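Local coordinates for 6-phosphogluconate dehydrogenase, NAD-binding (Geobacter metallireducens, PDB 3PEF), which probably reduces succinic semialdehyde to gamma-hydroxybutyrate with NADPH, as a tetrameric member of the beta-hydroxyacid dehydrogenase family, at residues Ile134-Gly139 / Lys157-Gly162; Phe232-Met237 / Phe278-Lys283. The protein carries 2 engineered substitutions. One frame throughout, in Å; residues are numbered along the deposited sequence.

Contact 1 (Ile134-Gly139 / Lys157-Gly162); sequences IILAAG and KIIHLG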
loop_
_atom_site.group_PDB
_atom_site.type_symbol
_atom_site.label_atom_id
_atom_site.label_comp_id
_atom_site.label_asym_id
_atom_site.label_seq_id
_atom_site.Cartn_x
_atom_site.Cartn_y
_atom_site.Cartn_z
ATOM N N ILE A 134 -26.230 -17.285 0.395
ATOM C CA ILE A 134 -26.950 -16.056 0.720
ATOM C C ILE A 134 -27.172 -15.291 -0.586
ATOM O O ILE A 134 -26.227 -15.008 -1.310
ATOM C CB ILE A 134 -26.142 -15.205 1.700
ATOM C CG1 ILE A 134 -25.740 -16.049 2.922
ATOM C CG2 ILE A 134 -26.927 -13.969 2.120
ATOM C CD1 ILE A 134 -24.588 -15.470 3.692
ATOM N N ILE A 135 -28.423 -14.955 -0.885
ATOM C CA ILE A 135 -28.771 -14.370 -2.170
ATOM C C ILE A 135 -29.118 -12.892 -2.019
ATOM O O ILE A 135 -30.043 -12.540 -1.295
ATOM C CB ILE A 135 -29.932 -15.167 -2.827
ATOM C CG1 ILE A 135 -29.532 -16.645 -2.915
ATOM C CG2 ILE A 135 -30.279 -14.614 -4.217
ATOM C CD1 ILE A 135 -30.485 -17.514 -3.718
ATOM N N LEU A 136 -28.367 -12.039 -2.706
ATOM C CA LEU A 136 -28.485 -10.588 -2.557
ATOM C C LEU A 136 -29.193 -9.958 -3.766
ATOM O O LEU A 136 -28.553 -9.408 -4.656
ATOM C CB LEU A 136 -27.079 -9.980 -2.400
ATOM C CG LEU A 136 -26.172 -10.698 -1.394
ATOM C CD1 LEU A 136 -24.702 -10.308 -1.556
ATOM C CD2 LEU A 136 -26.676 -10.425 0.040
ATOM N N ALA A 137 -30.518 -10.035 -3.807
ATOM C CA ALA A 137 -31.233 -9.614 -5.004
ATOM C C ALA A 137 -31.500 -8.118 -5.001
ATOM O O ALA A 137 -31.596 -7.499 -3.946
ATOM C CB ALA A 137 -32.551 -10.390 -5.154
ATOM N N ALA A 138 -31.629 -7.550 -6.194
ATOM C CA ALA A 138 -31.981 -6.146 -6.358
ATOM C C ALA A 138 -32.602 -5.992 -7.737
ATOM O O ALA A 138 -32.129 -6.585 -8.710
ATOM C CB ALA A 138 -30.737 -5.262 -6.208
ATOM N N GLY A 139 -33.675 -5.213 -7.824
ATOM C CA GLY A 139 -34.412 -5.073 -9.066
ATOM C C GLY A 139 -35.884 -5.449 -8.963
ATOM O O GLY A 139 -36.470 -5.395 -7.892
ATOM N N LYS A 157 -30.594 -17.914 2.986
ATOM C CA LYS A 157 -31.010 -16.564 3.320
ATOM C C LYS A 157 -31.170 -15.828 2.003
ATOM O O LYS A 157 -30.252 -15.823 1.162
ATOM C CB LYS A 157 -29.947 -15.869 4.171
ATOM C CG LYS A 157 -30.376 -14.509 4.757
ATOM C CD LYS A 157 -29.159 -13.663 5.171
ATOM C CE LYS A 157 -29.379 -12.879 6.468
ATOM N NZ LYS A 157 -30.546 -11.960 6.417
ATOM N N ILE A 158 -32.329 -15.207 1.821
ATOM C CA ILE A 158 -32.630 -14.522 0.579
ATOM C C ILE A 158 -33.189 -13.142 0.900
ATOM O O ILE A 158 -34.184 -13.026 1.613
ATOM C CB ILE A 158 -33.653 -15.329 -0.251
ATOM C CG1 ILE A 158 -33.118 -16.736 -0.529
ATOM C CG2 ILE A 158 -33.958 -14.616 -1.555
ATOM C CD1 ILE A 158 -34.171 -17.825 -0.508
ATOM N N ILE A 159 -32.545 -12.092 0.395
ATOM C CA ILE A 159 -32.976 -10.736 0.728
ATOM C C ILE A 159 -33.098 -9.870 -0.508
ATOM O O ILE A 159 -32.545 -10.187 -1.562
ATOM C CB ILE A 159 -32.004 -10.049 1.704
ATOM C CG1 ILE A 159 -30.642 -9.855 1.042
ATOM C CG2 ILE A 159 -31.853 -10.866 2.980
ATOM C CD1 ILE A 159 -29.737 -8.892 1.795
ATOM N N HIS A 160 -33.820 -8.768 -0.375
ATOM C CA HIS A 160 -34.008 -7.845 -1.488
ATOM C C HIS A 160 -33.527 -6.462 -1.061
ATOM O O HIS A 160 -33.959 -5.953 -0.038
ATOM C CB HIS A 160 -35.484 -7.820 -1.905
ATOM C CG HIS A 160 -35.753 -7.024 -3.142
ATOM N ND1 HIS A 160 -35.896 -5.655 -3.131
ATOM C CD2 HIS A 160 -35.920 -7.409 -4.429
ATOM C CE1 HIS A 160 -36.138 -5.229 -4.359
ATOM N NE2 HIS A 160 -36.149 -6.274 -5.166
ATOM N N LEU A 161 -32.638 -5.857 -1.844
ATOM C CA LEU A 161 -31.900 -4.675 -1.394
ATOM C C LEU A 161 -32.276 -3.382 -2.096
ATOM O O LEU A 161 -31.627 -2.357 -1.891
ATOM C CB LEU A 161 -30.398 -4.907 -1.560
ATOM C CG LEU A 161 -29.847 -6.040 -0.688
ATOM C CD1 LEU A 161 -28.469 -6.494 -1.177
ATOM C CD2 LEU A 161 -29.781 -5.579 0.765
ATOM N N GLY A 162 -33.301 -3.430 -2.942
ATOM C CA GLY A 162 -33.777 -2.234 -3.613
ATOM C C GLY A 162 -33.602 -2.315 -5.113
ATOM O O GLY A 162 -33.753 -3.383 -5.700
#
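Ile135 and Ile159 lie at the middle of a ladder of backbone hydrogen bonds that joins strand 133-139 to the parallel strand 157-160. Ile135 N donates to Lys157 O at 2.9 Å, and Ile135 O in turn receives Ile159 N in an almost straight bond (174° at the hydrogen). Ala137 repeats the pattern, giving its N-H to Ile159 O and accepting from Leu161 N. Beyond the regular strand pairing, Gly139 N reaches Gly162 O at 2.8 Å, which carries the pairing into the turn.

One side chain joins this polar network. His160 NE2 donates to Gly139 O at 2.9 Å, with the oxygen almost exactly in the ring plane, while Ala137 O sits over one face near the rim. With CG trans to the backbone N (chi1 -173°), the imidazole runs along the sheet to the end of the neighbouring strand. Replacing the imidazole by the methyl of an alanine is likely to leave Gly139 O without this donor and the end of strand 133-139 less firmly tied to its neighbour.

Apolar contacts line both faces. Leu136 and Ile159 point the same way side by side, CD2 of the leucine 3.8 Å from CD1 of the isoleucine, and Leu161 CD1 reaches Leu136 CB at 3.9 Å. Val205 of a second subunit packs on Leu136 and Ile159. On the face of Ile135 and Ile158, helix 141-154 covers the sheet, completing a beta-alpha-beta unit of the Rossmann-type domain.

The chemistry implies an outermost strand of this chain's sheet held by a backbone ladder and apolar side chains, with an imidazole bond added at Gly139 O.

Contact 2 (Phe232-Met237 / Phe278-Lys283); sequences FPLKHM and FSAIFK. With NAP (NADP nicotinamide-adenine-dinucleotide phosphate), chain I.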
loop_
_atom_site.group_PDB
_atom_site.type_symbol
_atom_site.label_atom_id
_atom_site.label_comp_id
_atom_site.label_asym_id
_atom_site.label_seq_id
_atom_site.Cartn_x
_atom_site.Cartn_y
_atom_site.Cartn_z
ATOM N N PHE A 232 -13.166 -21.031 -4.548
ATOM C CA PHE A 232 -13.359 -19.716 -5.155
ATOM C C PHE A 232 -12.097 -19.388 -5.953
ATOM O O PHE A 232 -11.061 -19.076 -5.368
ATOM C CB PHE A 232 -13.639 -18.659 -4.075
ATOM C CG PHE A 232 -13.875 -17.265 -4.627
ATOM C CD1 PHE A 232 -13.509 -16.140 -3.896
ATOM C CD2 PHE A 232 -14.464 -17.083 -5.872
ATOM C CE1 PHE A 232 -13.729 -14.846 -4.395
ATOM C CE2 PHE A 232 -14.694 -15.796 -6.372
ATOM C CZ PHE A 232 -14.320 -14.679 -5.630
ATOM N N PRO A 233 -12.169 -19.478 -7.300
ATOM C CA PRO A 233 -10.964 -19.282 -8.111
ATOM C C PRO A 233 -10.282 -17.944 -7.825
ATOM O O PRO A 233 -10.926 -16.891 -7.753
ATOM C CB PRO A 233 -11.490 -19.357 -9.554
ATOM C CG PRO A 233 -12.657 -20.297 -9.462
ATOM C CD PRO A 233 -13.317 -19.906 -8.120
ATOM N N LEU A 234 -8.969 -18.008 -7.636
ATOM C CA LEU A 234 -8.184 -16.834 -7.299
ATOM C C LEU A 234 -8.355 -15.702 -8.322
ATOM O O LEU A 234 -8.440 -14.535 -7.946
ATOM C CB LEU A 234 -6.711 -17.201 -7.078
ATOM C CG LEU A 234 -5.812 -16.112 -6.477
ATOM C CD1 LEU A 234 -4.639 -16.683 -5.671
ATOM C CD2 LEU A 234 -5.312 -15.168 -7.570
ATOM N N LYS A 235 -8.441 -16.038 -9.604
ATOM C CA LYS A 235 -8.651 -14.998 -10.613
ATOM C C LYS A 235 -9.952 -14.230 -10.356
ATOM O O LYS A 235 -10.024 -13.025 -10.614
ATOM C CB LYS A 235 -8.644 -15.583 -12.029
ATOM C CG LYS A 235 -9.749 -16.617 -12.293
ATOM C CD LYS A 235 -9.524 -17.336 -13.649
ATOM C CE LYS A 235 -10.674 -18.337 -13.926
ATOM N NZ LYS A 235 -10.461 -19.155 -15.153
ATOM N N HIS A 236 -10.976 -14.920 -9.842
ATOM C CA HIS A 236 -12.258 -14.267 -9.557
ATOM C C HIS A 236 -12.193 -13.375 -8.321
ATOM O O HIS A 236 -12.841 -12.315 -8.284
ATOM C CB HIS A 236 -13.417 -15.270 -9.447
ATOM C CG HIS A 236 -13.635 -16.068 -10.698
ATOM N ND1 HIS A 236 -13.418 -15.548 -11.959
ATOM C CD2 HIS A 236 -14.041 -17.344 -10.884
ATOM C CE1 HIS A 236 -13.675 -16.472 -12.866
ATOM N NE2 HIS A 236 -14.067 -17.569 -12.242
ATOM N N MET A 237 -11.455 -13.807 -7.302
ATOM C CA MET A 237 -11.226 -12.949 -6.119
ATOM C C MET A 237 -10.590 -11.646 -6.588
ATOM O O MET A 237 -10.994 -10.544 -6.190
ATOM C CB MET A 237 -10.301 -13.635 -5.103
ATOM C CG MET A 237 -9.902 -12.761 -3.907
ATOM S SD MET A 237 -11.261 -12.465 -2.725
ATOM C CE MET A 237 -11.990 -10.981 -3.331
ATOM N N PHE A 278 -8.504 -19.067 -3.969
ATOM C CA PHE A 278 -7.959 -17.751 -3.659
ATOM C C PHE A 278 -7.012 -17.787 -2.455
ATOM O O PHE A 278 -6.153 -16.926 -2.318
ATOM C CB PHE A 278 -9.053 -16.682 -3.524
ATOM C CG PHE A 278 -9.834 -16.743 -2.241
ATOM C CD1 PHE A 278 -10.590 -17.851 -1.922
ATOM C CD2 PHE A 278 -9.837 -15.654 -1.369
ATOM C CE1 PHE A 278 -11.323 -17.893 -0.740
ATOM C CE2 PHE A 278 -10.572 -15.686 -0.197
ATOM C CZ PHE A 278 -11.319 -16.807 0.114
ATOM N N SER A 279 -7.127 -18.805 -1.610
ATOM C CA SER A 279 -6.173 -18.946 -0.510
ATOM C C SER A 279 -4.764 -19.233 -1.016
ATOM O O SER A 279 -3.810 -19.151 -0.249
ATOM C CB SER A 279 -6.605 -20.039 0.473
ATOM O OG SER A 279 -6.896 -21.241 -0.217
ATOM N N ALA A 280 -4.629 -19.560 -2.303
ATOM C CA ALA A 280 -3.299 -19.757 -2.885
ATOM C C ALA A 280 -2.421 -18.503 -2.831
ATOM O O ALA A 280 -1.207 -18.575 -3.040
ATOM C CB ALA A 280 -3.396 -20.312 -4.334
ATOM N N ILE A 281 -3.024 -17.348 -2.553
ATOM C CA ILE A 281 -2.227 -16.138 -2.372
ATOM C C ILE A 281 -1.139 -16.387 -1.318
ATOM O O ILE A 281 -0.069 -15.771 -1.352
ATOM C CB ILE A 281 -3.100 -14.895 -2.006
ATOM C CG1 ILE A 281 -2.265 -13.618 -2.081
ATOM C CG2 ILE A 281 -3.778 -15.083 -0.660
ATOM C CD1 ILE A 281 -2.980 -12.335 -1.634
ATOM N N PHE A 282 -1.394 -17.305 -0.390
ATOM C CA PHE A 282 -0.384 -17.666 0.608
ATOM C C PHE A 282 0.970 -18.039 0.002
ATOM O O PHE A 282 2.019 -17.794 0.607
ATOM C CB PHE A 282 -0.858 -18.836 1.470
ATOM C CG PHE A 282 0.186 -19.337 2.436
ATOM C CD1 PHE A 282 0.394 -18.694 3.657
ATOM C CD2 PHE A 282 0.956 -20.453 2.134
ATOM C CE1 PHE A 282 1.355 -19.156 4.562
ATOM C CE2 PHE A 282 1.919 -20.924 3.033
ATOM C CZ PHE A 282 2.118 -20.274 4.248
ATOM N N LYS A 283 0.946 -18.652 -1.177
ATOM C CA LYS A 283 2.171 -19.163 -1.794
ATOM C C LYS A 283 3.088 -18.067 -2.325
ATOM O O LYS A 283 4.278 -18.295 -2.531
ATOM C CB LYS A 283 1.852 -20.197 -2.889
ATOM C CG LYS A 283 1.386 -21.524 -2.324
ATOM C CD LYS A 283 1.325 -22.612 -3.396
ATOM C CE LYS A 283 0.137 -22.430 -4.334
ATOM N NZ LYS A 283 0.246 -23.340 -5.512
HETATM P PA NAP I . -16.070 -20.511 -12.965
HETATM O O1A NAP I . -14.772 -20.091 -13.539
HETATM O O2A NAP I . -16.132 -21.912 -12.509
HETATM O O5B NAP I . -17.247 -20.252 -14.020
HETATM C C5B NAP I . -17.224 -19.128 -14.857
HETATM C C4B NAP I . -18.385 -19.281 -15.824
HETATM O O4B NAP I . -18.419 -18.145 -16.661
HETATM C C3B NAP I . -18.192 -20.490 -16.735
HETATM O O3B NAP I . -19.482 -21.009 -16.960
HETATM C C2B NAP I . -17.672 -19.861 -18.011
HETATM O O2B NAP I . -17.933 -20.587 -19.184
HETATM C C1B NAP I . -18.471 -18.571 -18.001
HETATM N N9A NAP I . -17.893 -17.582 -18.923
HETATM C C8A NAP I . -16.705 -16.913 -18.764
HETATM N N7A NAP I . -16.527 -16.106 -19.835
HETATM C C5A NAP I . -17.574 -16.264 -20.670
HETATM C C6A NAP I . -17.886 -15.668 -21.881
HETATM N N6A NAP I . -17.062 -14.775 -22.412
HETATM N N1A NAP I . -19.040 -16.025 -22.526
HETATM C C2A NAP I . -19.891 -16.959 -21.962
HETATM N N3A NAP I . -19.578 -17.542 -20.748
HETATM C C4A NAP I . -18.441 -17.191 -20.113
HETATM O O3 NAP I . -16.352 -19.535 -11.741
HETATM P PN NAP I . -17.528 -19.523 -10.680
HETATM O O1N NAP I . -16.956 -19.540 -9.323
HETATM O O2N NAP I . -18.572 -20.509 -11.025
HETATM O O5D NAP I . -17.990 -18.025 -11.048
HETATM C C5D NAP I . -19.289 -17.661 -11.433
HETATM C C4D NAP I . -19.594 -16.333 -10.743
HETATM O O4D NAP I . -19.871 -16.505 -9.374
HETATM C C3D NAP I . -18.404 -15.395 -10.765
HETATM O O3D NAP I . -18.948 -14.109 -10.968
HETATM C C2D NAP I . -17.788 -15.526 -9.380
HETATM O O2D NAP I . -17.121 -14.347 -9.024
HETATM C C1D NAP I . -19.040 -15.701 -8.558
HETATM N N1N NAP I . -18.923 -16.365 -7.242
HETATM C C2N NAP I . -18.055 -17.400 -7.052
HETATM C C3N NAP I . -17.995 -18.051 -5.822
HETATM C C7N NAP I . -17.076 -19.221 -5.635
HETATM O O7N NAP I . -16.713 -19.528 -4.334
HETATM N N7N NAP I . -16.594 -19.943 -6.660
HETATM C C4N NAP I . -18.825 -17.651 -4.770
HETATM C C5N NAP I . -19.728 -16.613 -4.985
HETATM C C6N NAP I . -19.783 -15.984 -6.229
HETATM P P2B NAP I . -16.971 -21.816 -19.651
HETATM O O1X NAP I . -17.225 -21.986 -21.142
HETATM O O2X NAP I . -15.550 -21.441 -19.376
HETATM O O3X NAP I . -17.321 -23.056 -18.877
#
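The start of helix 234-251, whose N-cap is Pro233, forms part of the NADP pocket, and it packs against the 3-10 segment that begins at Phe278. Phe278 N donates to Phe232 O at 2.9 Å, a somewhat bent bond (132° at the hydrogen). The two phenyl rings form an edge-to-face pair, centroids 5.4 Å apart, in which CD1 of Phe232 stands over the face of Phe278, offset toward its rim. Phe278 CG lies between its backbone N and carbonyl carbon (chi1 76°), which turns one face of the ring to Phe232 CD1, with Met237 SD obliquely on that same side. The sulfur makes a Met-aromatic contact, Met237 SD lying 3.7 Å from Phe278 CD2.

In this all-helical C-terminal domain, the same short segment also meets the cofactor. Phe232 CD2 approaches the carboxamide carbon C7N of NADP at 3.4 Å, while its other ortho carbon, CD1, meets Phe278. One turn on, His236 NE2 donates to the phosphate oxygen O1A at 2.9 Å in a nearly straight bond, the oxygen lying in the imidazole plane.

Farther from the pocket, Leu234 CB packs on Phe278 CA, and its CD1 reaches Ile281 N at 3.6 Å and the methyl of Ala280.

In the fold
Contact 1 belongs to the Rossmann-type nucleotide-binding domain and contact 2 to the helical C-terminal domain; their centres lie about 26 Å apart, their nearest atoms about 12 Å, on opposite sides of the chain's centre. NADP lies in the cleft where the two domains meet. Contact 2 touches the cofactor directly. In contact 1, the side chain of Leu136 remains about 9 Å from the bound NADP. That leucine is nevertheless about 4 Å from the side chain of Lys171, the predicted active-site residue, on helix 166-194. The same long helix also reaches contact 2, where Met178 and Met182 pack on Phe232 and Phe278, and thus borders both contacts.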